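Probable leucine/isoleucine/valine-binding protein (Rhodopirellula baltica, PDB 4KV7) probably binds branched-chain amino acids or related small ligands as a periplasmic binding protein of the leucine-binding family. Local coordinates at residues A30-I35 with A253-R258; L313-T318 with E334-F339; D147-K152 with E157-F162. The protein carries 1 engineered substitution. One frame throughout, in Å; residues are numbered along the deposited sequence.

Interaction 1. Residues A30-I35 with A253-R258; sequences AAELGI and ADALQR
E32 and R258 face each other across the gap between the two lobes of the periplasmic binding protein fold. E32 lies on the first turn of helix 31-50. R258 lies on helix 253-260, in the lobe built on the seven-stranded sheet.

The direct ionic contact is long. E32 OE1 stands 3.8 Å from R258 NH1, and no hydrogen bond joins the two side chains directly. The two side chains cross at about a right angle, with carboxylate and guanidinium planes 72° apart. OE1 approaches the guanidinium obliquely. A bend of the E32 chain at CB-CG (chi2 -66°) turns its carboxylate to this approach.

One water completes the link. It donates to E32 OE1 at 3.0 Å and accepts from R258 NH2 at 3.0 Å. It lies in the guanidinium plane, at the edge. OE1 thus stays at long salt-bridge distance from NH1, while the water hydrogen-bonds both OE1 and NH2.

The apolar part is small: E32 CB approaches A255 CB at 4.4 Å. R258 itself folds back over its own helix. It leaves with CG anti to the backbone N (chi1 -175°), then bends at chi3. One guanidinium face lies over A255 CA, which is 3.4 Å above the plane and off-centre.

Around the contact, Y226 OH and E32 N form a hydrogen bond, and A255 packs on the Y226 side chain. L33 packs on F250.

With an alanine here instead of E32, R258 and the bridging water would probably lose their acidic mate across the gap. The contact buries little, and its charges pair through a long salt bridge and a shared water. This is consistent with a junction between lobes that can part, as expected of a protein family that closes around its ligand.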
ATOM      1  N   ALA A  30      -8.973  -2.266 -10.221  1.00 10.57           N
ATOM      2  CA  ALA A  30      -8.296  -1.903  -8.971  1.00  9.87           C
ATOM      3  C   ALA A  30      -8.241  -0.384  -8.781  1.00  9.45           C
ATOM      4  O   ALA A  30      -7.441   0.117  -7.978  1.00  9.49           O
ATOM      5  CB  ALA A  30      -6.894  -2.506  -8.928  1.00 11.55           C
ATOM      6  N   ALA A  31      -9.090   0.349  -9.500  1.00  9.98           N
ATOM      7  CA  ALA A  31      -9.058   1.816  -9.491  1.00  9.72           C
ATOM      8  C   ALA A  31      -9.153   2.462  -8.114  1.00 10.22           C
ATOM      9  O   ALA A  31      -8.610   3.542  -7.907  1.00 10.09           O
ATOM     10  CB  ALA A  31     -10.144   2.374 -10.373  1.00 11.01           C
ATOM     11  N   GLU A  32      -9.840   1.827  -7.172  1.00  9.69           N
ATOM     12  CA  GLU A  32      -9.965   2.433  -5.850  1.00 10.32           C
ATOM     13  C   GLU A  32      -8.607   2.673  -5.197  1.00  9.83           C
ATOM     14  O   GLU A  32      -8.442   3.602  -4.406  1.00 10.41           O
ATOM     15  CB  GLU A  32     -10.838   1.590  -4.936  1.00 11.51           C
ATOM     16  CG  GLU A  32     -12.311   1.687  -5.276  1.00 15.33           C
ATOM     17  CD  GLU A  32     -12.862   3.085  -5.031  1.00 20.38           C
ATOM     18  OE1 GLU A  32     -12.694   3.610  -3.911  1.00 20.24           O
ATOM     19  OE2 GLU A  32     -13.456   3.654  -5.967  1.00 27.26           O
ATOM     20  N   LEU A  33      -7.625   1.843  -5.530  1.00  9.00           N
ATOM     21  CA  LEU A  33      -6.305   1.976  -4.934  1.00  8.51           C
ATOM     22  C   LEU A  33      -5.625   3.252  -5.413  1.00  8.93           C
ATOM     23  O   LEU A  33      -5.155   4.057  -4.603  1.00  9.64           O
ATOM     24  CB  LEU A  33      -5.454   0.747  -5.250  1.00  8.66           C
ATOM     25  CG  LEU A  33      -6.031  -0.594  -4.794  1.00  8.69           C
ATOM     26  CD1 LEU A  33      -5.077  -1.735  -5.102  1.00 10.15           C
ATOM     27  CD2 LEU A  33      -6.400  -0.592  -3.309  1.00 11.05           C
ATOM     28  N   GLY A  34      -5.577   3.456  -6.726  1.00  8.30           N
ATOM     29  CA  GLY A  34      -4.916   4.639  -7.252  1.00  9.93           C
ATOM     30  C   GLY A  34      -5.699   5.908  -6.997  1.00  8.64           C
ATOM     31  O   GLY A  34      -5.118   6.951  -6.685  1.00  9.56           O
ATOM     32  N   ILE A  35      -7.016   5.831  -7.142  1.00  8.73           N
ATOM     33  CA  ILE A  35      -7.866   6.996  -6.909  1.00 10.03           C
ATOM     34  C   ILE A  35      -7.662   7.533  -5.501  1.00  8.42           C
ATOM     35  O   ILE A  35      -7.498   8.739  -5.288  1.00  9.76           O
ATOM     36  CB  ILE A  35      -9.347   6.654  -7.141  1.00 10.42           C
ATOM     37  CG1 ILE A  35      -9.611   6.482  -8.642  1.00 10.78           C
ATOM     38  CG2 ILE A  35     -10.248   7.732  -6.575  1.00 11.30           C
ATOM     39  CD1 ILE A  35     -10.967   5.898  -8.985  1.00 12.52           C
ATOM     40  N   ALA A 253      -9.023  -2.754   2.200  1.00  9.81           N
ATOM     41  CA  ALA A 253     -10.003  -3.263   3.156  1.00 10.40           C
ATOM     42  C   ALA A 253     -11.311  -2.498   3.099  1.00 10.35           C
ATOM     43  O   ALA A 253     -12.370  -3.067   3.330  1.00 11.97           O
ATOM     44  CB  ALA A 253      -9.431  -3.240   4.568  1.00 10.58           C
ATOM     45  N   ASP A 254     -11.243  -1.208   2.800  1.00 10.67           N
ATOM     46  CA  ASP A 254     -12.465  -0.422   2.712  1.00 12.04           C
ATOM     47  C   ASP A 254     -13.287  -0.817   1.490  1.00 11.76           C
ATOM     48  O   ASP A 254     -14.497  -1.010   1.582  1.00 13.51           O
ATOM     49  CB  ASP A 254     -12.132   1.063   2.738  1.00 12.53           C
ATOM     50  CG  ASP A 254     -11.458   1.464   4.033  1.00 12.24           C
ATOM     51  OD1 ASP A 254     -12.139   1.414   5.075  1.00 14.36           O
ATOM     52  OD2 ASP A 254     -10.254   1.814   4.009  1.00 12.90           O
ATOM     53  N   ALA A 255     -12.617  -0.991   0.360  1.00 11.61           N
ATOM     54  CA  ALA A 255     -13.302  -1.453  -0.844  1.00 11.53           C
ATOM     55  C   ALA A 255     -13.825  -2.880  -0.681  1.00 12.77           C
ATOM     56  O   ALA A 255     -14.905  -3.224  -1.176  1.00 13.86           O
ATOM     57  CB  ALA A 255     -12.392  -1.361  -2.042  1.00 14.34           C
ATOM     58  N   LEU A 256     -13.060  -3.713   0.008  1.00 12.05           N
ATOM     59  CA  LEU A 256     -13.464  -5.086   0.253  1.00 12.05           C
ATOM     60  C   LEU A 256     -14.741  -5.136   1.081  1.00 13.96           C
ATOM     61  O   LEU A 256     -15.683  -5.872   0.757  1.00 14.16           O
ATOM     62  CB  LEU A 256     -12.338  -5.812   0.983  1.00 12.73           C
ATOM     63  CG  LEU A 256     -12.574  -7.287   1.304  1.00 12.86           C
ATOM     64  CD1 LEU A 256     -12.514  -8.150   0.050  1.00 15.52           C
ATOM     65  CD2 LEU A 256     -11.557  -7.765   2.319  1.00 15.75           C
ATOM     66  N   GLN A 257     -14.800  -4.331   2.139  1.00 14.09           N
ATOM     67  CA  GLN A 257     -15.976  -4.300   2.999  1.00 16.69           C
ATOM     68  C   GLN A 257     -17.198  -3.786   2.244  1.00 17.73           C
ATOM     69  O   GLN A 257     -18.303  -4.305   2.410  1.00 19.88           O
ATOM     70  CB  GLN A 257     -15.724  -3.455   4.251  1.00 18.45           C
ATOM     71  CG  GLN A 257     -16.953  -3.373   5.155  1.00 22.78           C
ATOM     72  CD  GLN A 257     -16.654  -2.811   6.529  1.00 23.59           C
ATOM     73  OE1 GLN A 257     -15.731  -2.012   6.701  1.00 24.84           O
ATOM     74  NE2 GLN A 257     -17.436  -3.231   7.521  1.00 26.93           N
ATOM     75  N   ARG A 258     -17.003  -2.771   1.408  1.00 16.53           N
ATOM     76  CA  ARG A 258     -18.093  -2.203   0.625  1.00 19.97           C
ATOM     77  C   ARG A 258     -18.669  -3.241  -0.335  1.00 17.58           C
ATOM     78  O   ARG A 258     -19.883  -3.321  -0.514  1.00 20.41           O
ATOM     79  CB  ARG A 258     -17.605  -0.968  -0.140  1.00 18.98           C
ATOM     80  CG  ARG A 258     -18.656  -0.197  -0.911  1.00 29.75           C
ATOM     81  CD  ARG A 258     -18.003   0.986  -1.629  1.00 32.24           C
ATOM     82  NE  ARG A 258     -16.793   1.432  -0.933  1.00 34.09           N
ATOM     83  CZ  ARG A 258     -15.583   1.497  -1.484  1.00 31.95           C
ATOM     84  NH1 ARG A 258     -15.404   1.152  -2.754  1.00 34.74           N
ATOM     85  NH2 ARG A 258     -14.549   1.909  -0.765  1.00 32.53           N
TER
HETATM   86  O   HOH W   1     -11.669   2.259  -1.413  1.00 24.28           O

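Interaction 2. Residues L313-T318 with E334-F339; sequences LVKAVT and EQLGQF
The F339 ring meets the aliphatic chain of K315. K315 CE lies 3.9 Å from F339 CD2, approaching obliquely, over neither a clear face nor a clear edge. G337 O sits at the ring edge, in its plane. F339 CB is also close to K315 CE, at 4.0 Å. The lysine chain and the phenylalanine side chain run alongside each other, pointing opposite ways. The bond from F339 CA to CB points toward helix 301-319. CG stands between the backbone N and the carbonyl carbon (chi1 66°), which leaves CB and CD2 beside K315 CE.

L336 meets the same lysine nearer the helix. Its CD2 lies 3.8 Å from K315 CG, and its CD1 is 4.4 Å from A316 CB. The methyls of L336 therefore touch two successive residues of helix 301-319. K315 runs straight out from that helix, with CG anti to its own N, and bends only at the last torsion (chi4 74°). Its methylenes do the touching, not its amine.

A316 also packs on A332 and L333 of helix 326-335. Beyond that helix the chain turns through G337, which has positive phi. G337 and F339 make backbone hydrogen bonds to L349 and L347 of strand 347-349.

The contact thus joins helix 301-319 to the link between helix 326-335 and strand 347-349. No hydrogen bond or salt bridge crosses it. It rests on van der Waals contact, with the lysine serving through its hydrocarbon part.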
ATOM      1  N   LEU A 313       6.918  13.918   2.164  1.00 11.45           N
ATOM      2  CA  LEU A 313       7.504  14.627   1.033  1.00 11.51           C
ATOM      3  C   LEU A 313       7.617  16.123   1.310  1.00 11.31           C
ATOM      4  O   LEU A 313       8.679  16.727   1.099  1.00 12.99           O
ATOM      5  CB  LEU A 313       6.668  14.395  -0.221  1.00 12.11           C
ATOM      6  CG  LEU A 313       7.172  15.112  -1.470  1.00 11.65           C
ATOM      7  CD1 LEU A 313       8.550  14.606  -1.872  1.00 15.68           C
ATOM      8  CD2 LEU A 313       6.167  14.941  -2.593  1.00 14.18           C
ATOM      9  N   VAL A 314       6.532  16.725   1.796  1.00 10.97           N
ATOM     10  CA  VAL A 314       6.542  18.150   2.108  1.00 13.22           C
ATOM     11  C   VAL A 314       7.558  18.475   3.200  1.00 11.30           C
ATOM     12  O   VAL A 314       8.302  19.450   3.085  1.00 13.24           O
ATOM     13  CB  VAL A 314       5.121  18.650   2.474  1.00 12.17           C
ATOM     14  CG1 VAL A 314       5.169  20.038   3.096  1.00 15.88           C
ATOM     15  CG2 VAL A 314       4.213  18.627   1.236  1.00 14.98           C
ATOM     16  N   LYS A 315       7.603  17.657   4.247  1.00 12.83           N
ATOM     17  CA  LYS A 315       8.604  17.828   5.293  1.00 13.84           C
ATOM     18  C   LYS A 315      10.021  17.819   4.712  1.00 13.63           C
ATOM     19  O   LYS A 315      10.840  18.685   5.033  1.00 14.12           O
ATOM     20  CB  LYS A 315       8.445  16.740   6.360  1.00 14.25           C
ATOM     21  CG  LYS A 315       9.406  16.863   7.543  1.00 16.22           C
ATOM     22  CD  LYS A 315       9.077  15.827   8.618  1.00 16.93           C
ATOM     23  CE  LYS A 315       9.995  15.918   9.825  1.00 21.37           C
ATOM     24  NZ  LYS A 315       9.660  17.101  10.673  1.00 24.97           N
ATOM     25  N   ALA A 316      10.310  16.862   3.837  1.00 12.60           N
ATOM     26  CA  ALA A 316      11.622  16.813   3.199  1.00 14.48           C
ATOM     27  C   ALA A 316      11.881  18.060   2.354  1.00 13.77           C
ATOM     28  O   ALA A 316      12.951  18.660   2.435  1.00 14.86           O
ATOM     29  CB  ALA A 316      11.767  15.548   2.352  1.00 14.22           C
ATOM     30  N   VAL A 317      10.909  18.454   1.542  1.00 13.26           N
ATOM     31  CA  VAL A 317      11.094  19.625   0.686  1.00 15.19           C
ATOM     32  C   VAL A 317      11.341  20.896   1.510  1.00 15.75           C
ATOM     33  O   VAL A 317      12.195  21.713   1.157  1.00 16.12           O
ATOM     34  CB  VAL A 317       9.914  19.807  -0.292  1.00 14.87           C
ATOM     35  CG1 VAL A 317      10.033  21.123  -1.044  1.00 18.35           C
ATOM     36  CG2 VAL A 317       9.859  18.636  -1.267  1.00 16.73           C
ATOM     37  N   THR A 318      10.634  21.034   2.631  1.00 15.06           N
ATOM     38  CA  THR A 318      10.779  22.202   3.506  1.00 18.26           C
ATOM     39  C   THR A 318      12.212  22.364   4.010  1.00 17.48           C
ATOM     40  O   THR A 318      12.686  23.482   4.241  1.00 18.31           O
ATOM     41  CB  THR A 318       9.823  22.106   4.726  1.00 19.50           C
ATOM     42  OG1 THR A 318       8.466  22.072   4.270  1.00 24.68           O
ATOM     43  CG2 THR A 318       9.992  23.291   5.662  1.00 24.82           C
ATOM     44  N   GLU A 334      16.675  11.380   2.729  1.00 16.96           N
ATOM     45  CA  GLU A 334      17.650  10.653   3.536  1.00 17.10           C
ATOM     46  C   GLU A 334      18.081  11.433   4.778  1.00 21.27           C
ATOM     47  O   GLU A 334      18.486  10.841   5.780  1.00 28.16           O
ATOM     48  CB  GLU A 334      18.857  10.258   2.684  1.00 19.39           C
ATOM     49  CG  GLU A 334      18.485   9.254   1.603  1.00 20.23           C
ATOM     50  CD  GLU A 334      19.659   8.787   0.769  1.00 21.87           C
ATOM     51  OE1 GLU A 334      20.728   9.428   0.816  1.00 25.06           O
ATOM     52  OE2 GLU A 334      19.502   7.771   0.059  1.00 24.34           O
ATOM     53  N   GLN A 335      17.981  12.756   4.714  1.00 18.26           N
ATOM     54  CA  GLN A 335      18.364  13.616   5.825  1.00 17.71           C
ATOM     55  C   GLN A 335      17.290  13.664   6.913  1.00 17.77           C
ATOM     56  O   GLN A 335      17.531  14.196   7.995  1.00 19.47           O
ATOM     57  CB  GLN A 335      18.655  15.028   5.304  1.00 21.76           C
ATOM     58  CG  GLN A 335      19.337  15.957   6.290  1.00 32.07           C
ATOM     59  N   LEU A 336      16.112  13.106   6.643  1.00 17.47           N
ATOM     60  CA  LEU A 336      15.044  13.108   7.645  1.00 16.76           C
ATOM     61  C   LEU A 336      15.471  12.416   8.947  1.00 16.65           C
ATOM     62  O   LEU A 336      15.060  12.825  10.041  1.00 18.68           O
ATOM     63  CB  LEU A 336      13.766  12.465   7.095  1.00 17.78           C
ATOM     64  CG  LEU A 336      12.968  13.295   6.088  1.00 18.65           C
ATOM     65  CD1 LEU A 336      11.942  12.416   5.387  1.00 18.65           C
ATOM     66  CD2 LEU A 336      12.287  14.459   6.781  1.00 25.93           C
ATOM     67  N   GLY A 337      16.313  11.390   8.835  1.00 15.50           N
ATOM     68  CA  GLY A 337      16.793  10.683  10.013  1.00 16.71           C
ATOM     69  C   GLY A 337      15.658  10.050  10.796  1.00 14.26           C
ATOM     70  O   GLY A 337      14.712   9.521  10.217  1.00 14.77           O
ATOM     71  N   GLN A 338      15.766  10.077  12.121  1.00 15.30           N
ATOM     72  CA  GLN A 338      14.655   9.654  12.959  1.00 16.11           C
ATOM     73  C   GLN A 338      13.740  10.844  13.183  1.00 15.97           C
ATOM     74  O   GLN A 338      14.176  11.892  13.665  1.00 18.69           O
ATOM     75  CB  GLN A 338      15.128   9.073  14.293  1.00 21.25           C
ATOM     76  CG  GLN A 338      13.974   8.512  15.107  1.00 21.91           C
ATOM     77  CD  GLN A 338      14.423   7.853  16.388  1.00 29.06           C
ATOM     78  OE1 GLN A 338      15.228   6.920  16.374  1.00 35.78           O
ATOM     79  NE2 GLN A 338      13.904   8.335  17.511  1.00 32.72           N
ATOM     80  N   PHE A 339      12.475  10.695  12.822  1.00 16.04           N
ATOM     81  CA  PHE A 339      11.551  11.819  12.888  1.00 17.32           C
ATOM     82  C   PHE A 339      10.163  11.381  13.325  1.00 16.88           C
ATOM     83  O   PHE A 339       9.824  10.197  13.306  1.00 16.33           O
ATOM     84  CB  PHE A 339      11.513  12.597  11.561  1.00 17.65           C
ATOM     85  CG  PHE A 339      10.956  11.820  10.396  1.00 14.57           C
ATOM     86  CD1 PHE A 339      11.725  10.864   9.744  1.00 15.11           C
ATOM     87  CD2 PHE A 339       9.677  12.078   9.926  1.00 16.38           C
ATOM     88  CE1 PHE A 339      11.223  10.163   8.670  1.00 15.86           C
ATOM     89  CE2 PHE A 339       9.169  11.381   8.849  1.00 16.37           C
ATOM     90  CZ  PHE A 339       9.939  10.421   8.218  1.00 16.14           C
TER

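Interaction 3. Residues D147-K152 with E157-F162; sequences DALVAK and EEIGFF
L149 and V150 of helix 138-151 pack on I159 of strand 159-164. This is a helix against a sheet in a Rossmann-like alpha/beta lobe, where strand 159-164 runs parallel to its neighbours 193-196 and 219-223. A short connection with a 3-10 segment at 157-158 leads from the helix to the strand.

D147 begins the segment. Its CB points away from the strand, and its OD1 makes a salt bridge to R182 of helix 167-183.

L149 is the first to reach the strand. Its CB points toward it, and its side chain runs at a slant across that of I159. L149 also rests on A219 of strand 219-223, and I159 on I221 of the same strand. The contact is therefore part of the apolar layer between helix and sheet.

V150 follows at the side. One of its two methyls, CG2, adds a second touch on I159. Further along, K152 N makes weak bonds back to A148 O and L149 O, within the first segment.

No polar bond links the two segments. Both close approaches of I159 are made by CD1. CG1 is anti to the carbonyl carbon (chi1 -59°) and the chain beyond it is extended (chi2 170°), which carries CD1 out to the helix. There I159 CD1 lies 4.2 Å from L149 CD1 and 4.3 Å from V150 CG2.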
ATOM      1  N   ASP A 147       2.581 -15.523  12.667  1.00 10.40           N
ATOM      2  CA  ASP A 147       2.901 -15.682  14.080  1.00 11.93           C
ATOM      3  C   ASP A 147       1.635 -15.659  14.929  1.00 11.64           C
ATOM      4  O   ASP A 147       1.498 -16.438  15.869  1.00 12.31           O
ATOM      5  CB  ASP A 147       3.863 -14.589  14.559  1.00 12.65           C
ATOM      6  CG  ASP A 147       5.279 -14.756  14.025  1.00 13.58           C
ATOM      7  OD1 ASP A 147       5.631 -15.859  13.568  1.00 15.67           O
ATOM      8  OD2 ASP A 147       6.041 -13.763  14.068  1.00 15.61           O
ATOM      9  N   ALA A 148       0.705 -14.770  14.590  1.00 11.14           N
ATOM     10  CA  ALA A 148      -0.524 -14.662  15.369  1.00 11.43           C
ATOM     11  C   ALA A 148      -1.423 -15.883  15.202  1.00 12.10           C
ATOM     12  O   ALA A 148      -2.049 -16.325  16.159  1.00 13.41           O
ATOM     13  CB  ALA A 148      -1.268 -13.408  15.005  1.00 13.39           C
ATOM     14  N   LEU A 149      -1.491 -16.419  13.987  1.00 11.97           N
ATOM     15  CA  LEU A 149      -2.277 -17.619  13.735  1.00 12.46           C
ATOM     16  C   LEU A 149      -1.734 -18.809  14.515  1.00 12.39           C
ATOM     17  O   LEU A 149      -2.486 -19.547  15.151  1.00 13.05           O
ATOM     18  CB  LEU A 149      -2.303 -17.929  12.235  1.00 12.49           C
ATOM     19  CG  LEU A 149      -3.173 -16.987  11.407  1.00 11.73           C
ATOM     20  CD1 LEU A 149      -2.804 -17.075   9.939  1.00 13.07           C
ATOM     21  CD2 LEU A 149      -4.648 -17.333  11.614  1.00 14.75           C
ATOM     22  N   VAL A 150      -0.421 -18.995  14.446  1.00 12.94           N
ATOM     23  CA  VAL A 150       0.214 -20.110  15.129  1.00 14.36           C
ATOM     24  C   VAL A 150       0.060 -19.973  16.640  1.00 13.99           C
ATOM     25  O   VAL A 150      -0.155 -20.962  17.328  1.00 15.18           O
ATOM     26  CB  VAL A 150       1.698 -20.230  14.717  1.00 15.28           C
ATOM     27  CG1 VAL A 150       2.434 -21.235  15.583  1.00 18.15           C
ATOM     28  CG2 VAL A 150       1.796 -20.608  13.240  1.00 15.79           C
ATOM     29  N   ALA A 151       0.130 -18.752  17.156  1.00 14.51           N
ATOM     30  CA  ALA A 151      -0.056 -18.536  18.590  1.00 16.22           C
ATOM     31  C   ALA A 151      -1.462 -18.946  19.052  1.00 15.78           C
ATOM     32  O   ALA A 151      -1.662 -19.290  20.213  1.00 18.47           O
ATOM     33  CB  ALA A 151       0.232 -17.083  18.949  1.00 16.73           C
ATOM     34  N   LYS A 152      -2.429 -18.906  18.135  1.00 15.58           N
ATOM     35  CA  LYS A 152      -3.804 -19.286  18.444  1.00 17.25           C
ATOM     36  C   LYS A 152      -4.084 -20.763  18.183  1.00 18.87           C
ATOM     37  O   LYS A 152      -5.209 -21.229  18.368  1.00 23.08           O
ATOM     38  CB  LYS A 152      -4.795 -18.420  17.664  1.00 18.94           C
ATOM     39  CG  LYS A 152      -4.904 -17.004  18.187  1.00 22.13           C
ATOM     40  CD  LYS A 152      -5.317 -17.010  19.649  1.00 28.56           C
ATOM     41  CE  LYS A 152      -5.162 -15.640  20.277  1.00 27.93           C
ATOM     42  NZ  LYS A 152      -5.441 -15.678  21.742  1.00 32.05           N
ATOM     43  N   GLU A 157       0.701 -26.072   8.723  1.00 15.62           N
ATOM     44  CA  GLU A 157       0.175 -26.752   7.544  1.00 16.20           C
ATOM     45  C   GLU A 157      -1.267 -26.378   7.207  1.00 16.22           C
ATOM     46  O   GLU A 157      -1.766 -26.734   6.137  1.00 16.44           O
ATOM     47  CB  GLU A 157       0.249 -28.273   7.724  1.00 21.00           C
ATOM     48  CG  GLU A 157      -0.788 -28.839   8.702  1.00 22.68           C
ATOM     49  CD  GLU A 157      -0.744 -30.358   8.816  1.00 35.60           C
ATOM     50  OE1 GLU A 157       0.251 -30.959   8.359  1.00 40.57           O
ATOM     51  OE2 GLU A 157      -1.704 -30.948   9.364  1.00 36.51           O
ATOM     52  N   GLU A 158      -1.941 -25.688   8.127  1.00 14.45           N
ATOM     53  CA  GLU A 158      -3.338 -25.290   7.958  1.00 14.01           C
ATOM     54  C   GLU A 158      -3.483 -23.856   7.452  1.00 12.20           C
ATOM     55  O   GLU A 158      -4.601 -23.333   7.357  1.00 13.19           O
ATOM     56  CB  GLU A 158      -4.099 -25.442   9.275  1.00 14.51           C
ATOM     57  CG  GLU A 158      -4.272 -26.886   9.714  1.00 17.48           C
ATOM     58  CD  GLU A 158      -4.763 -27.035  11.142  1.00 18.59           C
ATOM     59  OE1 GLU A 158      -4.619 -26.092  11.944  1.00 17.53           O
ATOM     60  OE2 GLU A 158      -5.285 -28.117  11.465  1.00 21.94           O
ATOM     61  N   ILE A 159      -2.362 -23.221   7.117  1.00 12.04           N
ATOM     62  CA  ILE A 159      -2.373 -21.859   6.600  1.00 11.12           C
ATOM     63  C   ILE A 159      -2.211 -21.893   5.088  1.00 11.82           C
ATOM     64  O   ILE A 159      -1.181 -22.334   4.570  1.00 12.68           O
ATOM     65  CB  ILE A 159      -1.250 -21.006   7.220  1.00 10.92           C
ATOM     66  CG1 ILE A 159      -1.401 -20.944   8.740  1.00 11.44           C
ATOM     67  CG2 ILE A 159      -1.259 -19.597   6.627  1.00 13.05           C
ATOM     68  CD1 ILE A 159      -0.203 -20.334   9.439  1.00 13.63           C
ATOM     69  N   GLY A 160      -3.238 -21.422   4.383  1.00 11.22           N
ATOM     70  CA  GLY A 160      -3.235 -21.397   2.931  1.00 11.45           C
ATOM     71  C   GLY A 160      -3.143 -19.992   2.371  1.00 11.08           C
ATOM     72  O   GLY A 160      -3.261 -19.002   3.100  1.00 11.05           O
ATOM     73  N   PHE A 161      -2.942 -19.909   1.060  1.00 10.15           N
ATOM     74  CA  PHE A 161      -2.729 -18.630   0.390  1.00  9.34           C
ATOM     75  C   PHE A 161      -3.579 -18.541  -0.863  1.00  9.41           C
ATOM     76  O   PHE A 161      -3.705 -19.514  -1.604  1.00 10.27           O
ATOM     77  CB  PHE A 161      -1.256 -18.469   0.029  1.00 10.29           C
ATOM     78  CG  PHE A 161      -0.374 -18.409   1.232  1.00  9.63           C
ATOM     79  CD1 PHE A 161       0.046 -19.565   1.879  1.00 10.37           C
ATOM     80  CD2 PHE A 161      -0.012 -17.185   1.756  1.00 10.78           C
ATOM     81  CE1 PHE A 161       0.824 -19.496   3.022  1.00 10.99           C
ATOM     82  CE2 PHE A 161       0.762 -17.111   2.904  1.00 10.85           C
ATOM     83  CZ  PHE A 161       1.177 -18.269   3.532  1.00 11.64           C
ATOM     84  N   PHE A 162      -4.147 -17.358  -1.089  1.00  8.95           N
ATOM     85  CA  PHE A 162      -4.876 -17.041  -2.316  1.00  8.98           C
ATOM     86  C   PHE A 162      -4.213 -15.800  -2.869  1.00  9.03           C
ATOM     87  O   PHE A 162      -4.281 -14.738  -2.243  1.00  9.10           O
ATOM     88  CB  PHE A 162      -6.343 -16.758  -2.019  1.00  9.91           C
ATOM     89  CG  PHE A 162      -7.122 -16.339  -3.230  1.00 10.33           C
ATOM     90  CD1 PHE A 162      -7.463 -17.260  -4.210  1.00 12.04           C
ATOM     91  CD2 PHE A 162      -7.499 -15.010  -3.403  1.00 10.94           C
ATOM     92  CE1 PHE A 162      -8.173 -16.857  -5.338  1.00 13.53           C
ATOM     93  CE2 PHE A 162      -8.201 -14.608  -4.518  1.00 11.70           C
ATOM     94  CZ  PHE A 162      -8.539 -15.535  -5.486  1.00 13.55           C
TER

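Overall arrangement
The three contacts are spread along the two-lobed fold and do not touch. Interactions 2 and 3 lie on opposite sides of the chain's centre, with centres 38 Å apart. Interaction 1 lies nearer the middle, 29 Å from interaction 2 and 25 Å from interaction 3, centre to centre. Along the chain, interaction 3 falls between the two segments of interaction 1, and interaction 2 follows both. Interaction 3 and helix 253-260 belong to the lobe of the seven-stranded sheet. Interaction 2 belongs to the other lobe, where helix 301-319 packs on strand 16-24. Interactions 2 and 3 each lie within one lobe, while interaction 1 joins the two.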